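Local coordinates for protein putative polyphosphate kinase 2 (Pseudomonas aeruginosa PAO1, PDB 3CZP) that transfers phosphate from inorganic polyphosphate to AMP to make ADP, and less efficiently to GMP to make GDP, working as a magnesium-dependent homodimer, at residues A[47-52]-A[107-112]; A[149-154]-A[208-213]. All coordinates share one frame; numbering follows the deposited sequence.

Contact 1. Residues A[47-52]-A[107-112]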
loop_
_atom_site.group_PDB
_atom_site.type_symbol
_atom_site.label_atom_id
_atom_site.label_comp_id
_atom_site.label_asym_id
_atom_site.label_seq_id
_atom_site.Cartn_x
_atom_site.Cartn_y
_atom_site.Cartn_z
ATOM N N LEU A 47 0.459 18.321 -12.621
ATOM C CA LEU A 47 -0.075 19.224 -11.583
ATOM C C LEU A 47 -0.991 20.271 -12.190
ATOM O O LEU A 47 -0.708 20.840 -13.244
ATOM C CB LEU A 47 1.039 19.876 -10.805
ATOM C CG LEU A 47 2.228 19.013 -10.300
ATOM C CD1 LEU A 47 3.197 19.895 -9.453
ATOM C CD2 LEU A 47 1.782 17.729 -9.619
ATOM N N ILE A 48 -2.089 20.508 -11.490
ATOM C CA ILE A 48 -3.194 21.357 -11.935
ATOM C C ILE A 48 -3.382 22.391 -10.859
ATOM O O ILE A 48 -3.634 22.025 -9.720
ATOM C CB ILE A 48 -4.540 20.524 -12.188
ATOM C CG1 ILE A 48 -4.285 19.423 -13.226
ATOM C CG2 ILE A 48 -5.702 21.434 -12.534
ATOM C CD1 ILE A 48 -3.916 19.916 -14.647
ATOM N N ASN A 49 -3.195 23.655 -11.231
ATOM C CA ASN A 49 -3.188 24.783 -10.346
ATOM C C ASN A 49 -3.692 26.048 -11.043
ATOM O O ASN A 49 -3.903 26.027 -12.254
ATOM C CB ASN A 49 -1.747 25.027 -9.910
ATOM C CG ASN A 49 -1.203 23.935 -8.933
ATOM O OD1 ASN A 49 -0.412 23.076 -9.346
ATOM N ND2 ASN A 49 -1.611 23.996 -7.650
ATOM N N GLY A 50 -3.923 27.116 -10.271
ATOM C CA GLY A 50 -4.346 28.375 -10.805
ATOM C C GLY A 50 -5.594 29.004 -10.220
ATOM O O GLY A 50 -5.981 28.726 -9.098
ATOM N N ILE A 51 -6.202 29.864 -11.012
ATOM C CA ILE A 51 -7.299 30.713 -10.531
ATOM C C ILE A 51 -8.589 29.897 -10.576
ATOM O O ILE A 51 -8.798 29.105 -11.502
ATOM C CB ILE A 51 -7.428 32.026 -11.373
ATOM C CG1 ILE A 51 -6.102 32.771 -11.372
ATOM C CG2 ILE A 51 -8.539 32.931 -10.843
ATOM C CD1 ILE A 51 -5.589 33.122 -9.942
ATOM N N GLU A 52 -9.394 30.060 -9.514
ATOM C CA GLU A 52 -10.760 29.569 -9.418
ATOM C C GLU A 52 -11.526 30.048 -10.649
ATOM O O GLU A 52 -11.539 31.257 -10.958
ATOM C CB GLU A 52 -11.393 30.178 -8.160
ATOM C CG GLU A 52 -12.901 30.025 -7.975
ATOM C CD GLU A 52 -13.286 28.895 -7.046
ATOM O OE1 GLU A 52 -12.681 27.802 -7.156
ATOM O OE2 GLU A 52 -14.209 29.132 -6.206
ATOM N N PHE A 107 -4.626 17.444 -8.270
ATOM C CA PHE A 107 -5.204 18.660 -7.791
ATOM C C PHE A 107 -4.755 18.807 -6.313
ATOM O O PHE A 107 -4.227 17.849 -5.668
ATOM C CB PHE A 107 -6.740 18.597 -7.773
ATOM C CG PHE A 107 -7.429 18.589 -9.139
ATOM C CD1 PHE A 107 -7.936 19.754 -9.687
ATOM C CD2 PHE A 107 -7.714 17.402 -9.765
ATOM C CE1 PHE A 107 -8.611 19.728 -10.924
ATOM C CE2 PHE A 107 -8.393 17.367 -10.967
ATOM C CZ PHE A 107 -8.855 18.554 -11.544
ATOM N N GLY A 108 -5.001 19.968 -5.746
ATOM C CA GLY A 108 -4.704 20.196 -4.303
ATOM C C GLY A 108 -3.321 19.699 -3.915
ATOM O O GLY A 108 -3.161 19.066 -2.850
ATOM N N ASN A 109 -2.317 19.980 -4.755
ATOM C CA ASN A 109 -1.023 19.364 -4.599
ATOM C C ASN A 109 -0.201 20.254 -3.610
ATOM O O ASN A 109 -0.758 21.071 -2.891
ATOM C CB ASN A 109 -0.392 19.203 -5.989
ATOM C CG ASN A 109 -0.421 20.505 -6.779
ATOM O OD1 ASN A 109 0.030 21.558 -6.295
ATOM N ND2 ASN A 109 -0.987 20.458 -7.943
ATOM N N TRP A 110 1.099 20.116 -3.595
ATOM C CA TRP A 110 1.931 20.899 -2.680
ATOM C C TRP A 110 1.835 22.443 -2.912
ATOM O O TRP A 110 1.828 23.204 -1.975
ATOM C CB TRP A 110 3.361 20.353 -2.730
ATOM C CG TRP A 110 3.900 19.976 -4.061
ATOM C CD1 TRP A 110 4.628 20.756 -4.877
ATOM C CD2 TRP A 110 3.757 18.703 -4.732
ATOM N NE1 TRP A 110 4.985 20.063 -5.992
ATOM C CE2 TRP A 110 4.454 18.803 -5.945
ATOM C CE3 TRP A 110 3.110 17.493 -4.424
ATOM C CZ2 TRP A 110 4.563 17.729 -6.836
ATOM C CZ3 TRP A 110 3.185 16.441 -5.331
ATOM C CH2 TRP A 110 3.900 16.578 -6.520
ATOM N N TYR A 111 1.670 22.887 -4.145
ATOM C CA TYR A 111 1.456 24.296 -4.469
ATOM C C TYR A 111 0.179 24.893 -3.936
ATOM O O TYR A 111 0.205 25.986 -3.368
ATOM C CB TYR A 111 1.539 24.495 -5.968
ATOM C CG TYR A 111 2.883 24.149 -6.501
ATOM C CD1 TYR A 111 4.005 24.888 -6.120
ATOM C CD2 TYR A 111 3.067 23.091 -7.339
ATOM C CE1 TYR A 111 5.259 24.588 -6.575
ATOM C CE2 TYR A 111 4.320 22.772 -7.794
ATOM C CZ TYR A 111 5.426 23.566 -7.436
ATOM O OH TYR A 111 6.714 23.256 -7.899
ATOM N N SER A 112 -0.934 24.189 -4.079
ATOM C CA SER A 112 -2.205 24.627 -3.507
ATOM C C SER A 112 -2.032 24.764 -2.009
ATOM O O SER A 112 -2.456 25.727 -1.420
ATOM C CB SER A 112 -3.351 23.651 -3.793
ATOM O OG SER A 112 -3.255 23.107 -5.095
HETATM O O HOH W 1 -5.389 22.310 -7.720
#

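Contact 2. Residues A[149-154]-A[208-213]. With ACT (acetate ion), chain E.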
loop_
_atom_site.group_PDB
_atom_site.type_symbol
_atom_site.label_atom_id
_atom_site.label_comp_id
_atom_site.label_asym_id
_atom_site.label_seq_id
_atom_site.Cartn_x
_atom_site.Cartn_y
_atom_site.Cartn_z
ATOM N N LEU A 149 7.159 15.427 -15.771
ATOM C CA LEU A 149 6.418 16.270 -14.871
ATOM C C LEU A 149 5.941 17.510 -15.594
ATOM O O LEU A 149 6.735 18.356 -16.061
ATOM C CB LEU A 149 7.303 16.687 -13.699
ATOM C CG LEU A 149 6.653 17.704 -12.741
ATOM C CD1 LEU A 149 5.380 17.139 -12.093
ATOM C CD2 LEU A 149 7.613 18.103 -11.659
ATOM N N PHE A 150 4.645 17.619 -15.727
ATOM C CA PHE A 150 4.007 18.804 -16.281
ATOM C C PHE A 150 3.387 19.625 -15.148
ATOM O O PHE A 150 2.747 19.050 -14.261
ATOM C CB PHE A 150 2.869 18.376 -17.215
ATOM C CG PHE A 150 3.320 17.652 -18.447
ATOM C CD1 PHE A 150 3.623 18.370 -19.629
ATOM C CD2 PHE A 150 3.359 16.257 -18.483
ATOM C CE1 PHE A 150 3.984 17.692 -20.780
ATOM C CE2 PHE A 150 3.753 15.602 -19.621
ATOM C CZ PHE A 150 4.070 16.312 -20.763
ATOM N N LYS A 151 3.504 20.961 -15.186
ATOM C CA LYS A 151 2.768 21.828 -14.252
ATOM C C LYS A 151 1.955 22.912 -15.024
ATOM O O LYS A 151 2.511 23.731 -15.746
ATOM C CB LYS A 151 3.711 22.481 -13.251
ATOM C CG LYS A 151 4.704 21.530 -12.609
ATOM C CD LYS A 151 5.483 22.213 -11.576
ATOM C CE LYS A 151 6.893 22.541 -12.052
ATOM N NZ LYS A 151 7.435 23.272 -11.010
ATOM N N PHE A 152 0.647 22.934 -14.815
ATOM C CA PHE A 152 -0.197 23.843 -15.525
ATOM C C PHE A 152 -0.820 24.783 -14.548
ATOM O O PHE A 152 -1.439 24.367 -13.547
ATOM C CB PHE A 152 -1.279 23.128 -16.358
ATOM C CG PHE A 152 -0.753 22.306 -17.465
ATOM C CD1 PHE A 152 -0.361 22.873 -18.669
ATOM C CD2 PHE A 152 -0.682 20.922 -17.333
ATOM C CE1 PHE A 152 0.117 22.058 -19.694
ATOM C CE2 PHE A 152 -0.247 20.111 -18.374
ATOM C CZ PHE A 152 0.168 20.662 -19.519
ATOM N N TRP A 153 -0.665 26.056 -14.858
ATOM C CA TRP A 153 -1.329 27.132 -14.170
ATOM C C TRP A 153 -2.394 27.749 -15.079
ATOM O O TRP A 153 -2.086 28.426 -16.048
ATOM C CB TRP A 153 -0.301 28.200 -13.750
ATOM C CG TRP A 153 -0.928 29.432 -13.091
ATOM C CD1 TRP A 153 -1.604 30.418 -13.703
ATOM C CD2 TRP A 153 -0.908 29.759 -11.710
ATOM N NE1 TRP A 153 -2.057 31.336 -12.787
ATOM C CE2 TRP A 153 -1.621 30.952 -11.552
ATOM C CE3 TRP A 153 -0.367 29.149 -10.580
ATOM C CZ2 TRP A 153 -1.748 31.574 -10.331
ATOM C CZ3 TRP A 153 -0.529 29.772 -9.353
ATOM C CH2 TRP A 153 -1.197 30.950 -9.243
ATOM N N PHE A 154 -3.646 27.491 -14.739
ATOM C CA PHE A 154 -4.813 28.010 -15.415
ATOM C C PHE A 154 -5.095 29.423 -14.923
ATOM O O PHE A 154 -5.322 29.634 -13.710
ATOM C CB PHE A 154 -6.019 27.102 -15.133
ATOM C CG PHE A 154 -5.911 25.752 -15.798
ATOM C CD1 PHE A 154 -6.583 25.484 -16.984
ATOM C CD2 PHE A 154 -5.057 24.772 -15.291
ATOM C CE1 PHE A 154 -6.424 24.269 -17.629
ATOM C CE2 PHE A 154 -4.940 23.522 -15.925
ATOM C CZ PHE A 154 -5.609 23.283 -17.073
ATOM N N ALA A 208 11.243 20.701 -15.803
ATOM C CA ALA A 208 9.878 20.681 -15.324
ATOM C C ALA A 208 9.339 22.148 -15.309
ATOM O O ALA A 208 9.342 22.829 -14.277
ATOM C CB ALA A 208 9.809 20.012 -13.971
ATOM N N PRO A 209 8.954 22.656 -16.506
ATOM C CA PRO A 209 8.475 24.023 -16.669
ATOM C C PRO A 209 7.085 24.224 -16.076
ATOM O O PRO A 209 6.305 23.276 -15.984
ATOM C CB PRO A 209 8.401 24.177 -18.184
ATOM C CG PRO A 209 9.135 23.030 -18.744
ATOM C CD PRO A 209 9.008 21.950 -17.796
ATOM N N TRP A 210 6.758 25.469 -15.741
ATOM C CA TRP A 210 5.360 25.828 -15.504
ATOM C C TRP A 210 4.801 26.288 -16.837
ATOM O O TRP A 210 5.448 27.085 -17.550
ATOM C CB TRP A 210 5.230 26.977 -14.487
ATOM C CG TRP A 210 5.136 26.538 -13.111
ATOM C CD1 TRP A 210 6.143 26.491 -12.199
ATOM C CD2 TRP A 210 3.971 26.055 -12.460
ATOM N NE1 TRP A 210 5.668 26.023 -10.999
ATOM C CE2 TRP A 210 4.330 25.758 -11.132
ATOM C CE3 TRP A 210 2.644 25.846 -12.869
ATOM C CZ2 TRP A 210 3.427 25.246 -10.223
ATOM C CZ3 TRP A 210 1.728 25.354 -11.937
ATOM C CH2 TRP A 210 2.124 25.042 -10.652
ATOM N N TYR A 211 3.569 25.892 -17.118
ATOM C CA TYR A 211 2.888 26.372 -18.332
ATOM C C TYR A 211 1.685 27.189 -17.862
ATOM O O TYR A 211 0.795 26.655 -17.232
ATOM C CB TYR A 211 2.469 25.182 -19.184
ATOM C CG TYR A 211 3.618 24.311 -19.690
ATOM C CD1 TYR A 211 4.359 24.701 -20.760
ATOM C CD2 TYR A 211 3.942 23.117 -19.068
ATOM C CE1 TYR A 211 5.405 23.932 -21.234
ATOM C CE2 TYR A 211 4.964 22.327 -19.532
ATOM C CZ TYR A 211 5.700 22.764 -20.622
ATOM O OH TYR A 211 6.745 21.989 -21.142
ATOM N N VAL A 212 1.698 28.492 -18.157
ATOM C CA VAL A 212 0.613 29.396 -17.808
ATOM C C VAL A 212 -0.356 29.443 -18.991
ATOM O O VAL A 212 -0.005 29.853 -20.102
ATOM C CB VAL A 212 1.109 30.808 -17.440
ATOM C CG1 VAL A 212 -0.094 31.721 -17.101
ATOM C CG2 VAL A 212 2.135 30.743 -16.277
ATOM N N VAL A 213 -1.552 28.934 -18.775
ATOM C CA VAL A 213 -2.529 28.805 -19.863
ATOM C C VAL A 213 -3.705 29.695 -19.555
ATOM O O VAL A 213 -4.351 29.506 -18.516
ATOM C CB VAL A 213 -3.030 27.344 -19.974
ATOM C CG1 VAL A 213 -4.023 27.189 -21.193
ATOM C CG2 VAL A 213 -1.822 26.372 -20.102
HETATM C C ACT E . 8.404 18.734 -19.760
HETATM O O ACT E . 7.567 19.141 -20.598
HETATM O OXT ACT E . 7.935 18.576 -18.615
HETATM C CH3 ACT E . 9.858 18.483 -20.092
#

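Contact 1. Residues A[47-52]-A[107-112]
Asn-109 OD1 is gripped from two directions: Asn-49 ND2 donates to it across the contact at 3.2 Å, and Tyr-111 N reaches it at 3.0 Å in a weak capping bond. Asn-109 is thus the N-cap of helix 110-119, completing a capping box with Ser-112, whose OG takes a weak bond from Asn-109 N. The strand meeting this cap, 44-50, is the central one of a parallel sheet in a domain of the P-loop NTPase clan. Asn-49 and Asn-109 approach from opposite directions and exchange two amide bonds, the second running from Asn-109 ND2 to Asn-49 OD1 at 3.0 Å. The planes stand 62° apart; each acceptor oxygen lies close to the plane of the amide that donates to it, while each donor comes in tilted from the plane of the carbonyl it meets. Asn-109 ND2 also donates to Phe-106 O, which further fixes the amide's rotation. With chi1 at 51°, the Asn-109 amide sits between its backbone N and carbonyl carbon, where OD1 can reach back to Tyr-111 N. Water 1 bridges the same junction, donating a hydrogen bond to Ile-48 O (2.7 Å) and accepting one from Gly-108 N. Around the polar pair the packing is apolar. Leu-47 CD1 meets the edge of the Tyr-111 ring near its plane, at CE2, and also touches Trp-110 CZ2. Tyr-111 OH and Trp-110 NE1 both bond to Glu-139 OE2. On the other flank, Ile-48 lies beside Phe-107, its CG2 3.7 Å from Phe-107 CE1.

Contact 2. Residues A[149-154]-A[208-213]
Strands 148-155 and 210-214 run parallel as neighbours, held by three backbone hydrogen bonds: Tyr-211 N to Lys-151 O (2.8 Å), Trp-153 N to Tyr-211 O (2.9 Å) and Val-213 N to Trp-153 O (2.8 Å). On one face of the sheet, Lys-151 crosses the Trp-210 indole at about a right angle in a CH-pi contact, CB lying 3.6 Å from the centroid of the six-membered ring and 12° off its normal. The chain bends at chi3 (-104°), carrying NZ round to the indole's nitrogen side. NZ and Trp-210 NE1 come within 3.3 Å, but both are donors and do not bond each other; Thr-203 serves both, its O taking NZ and its OG1 taking NE1, and NZ also makes a salt bridge with Glu-139. Apolar contacts continue along this face, where Trp-153 CD1 touches Val-212 CG1 and Trp-153 CB meets the indole at CE3. Across the sheet, Phe-152 CD1 rests on Tyr-211 CB at 3.7 Å, their ring planes 33° apart. Tyr-211 OH donates to an acetate oxygen at 3.0 Å; the acetate, probably from the crystallisation liquor, also lies over the Phe-150 ring with its OXT. The chain between the strands, including helices 158-163 and 186-203, makes a beta-alpha-beta crossover, and strand 210-214 forms one margin of the five-stranded parallel sheet, order 2-3-1-4-5, as in P-loop kinases.

Contact 1 and contact 2, with centres about 10 Å apart, build on one parallel sheet in which strands 44-50 and 148-155 are neighbours. Backbone contacts zip them together: Asn-49 O lies 2.9 Å from Phe-154 N, and Ile-51 N lies 2.8 Å from Phe-154 O, both probable hydrogen bonds. Trp-210 reaches beyond its own strand partner, placing CH2 3.5 Å from Asn-49 OD1 and packing edge-to-face against Tyr-111. Tyr-111 OH of contact 1 is hydrogen-bonded to Lys-151 NZ of contact 2, and Glu-139 ties the two together. The joined contacts lie in the N-terminal PPK2 domain, which seems catalytically inactive and may serve dimerization.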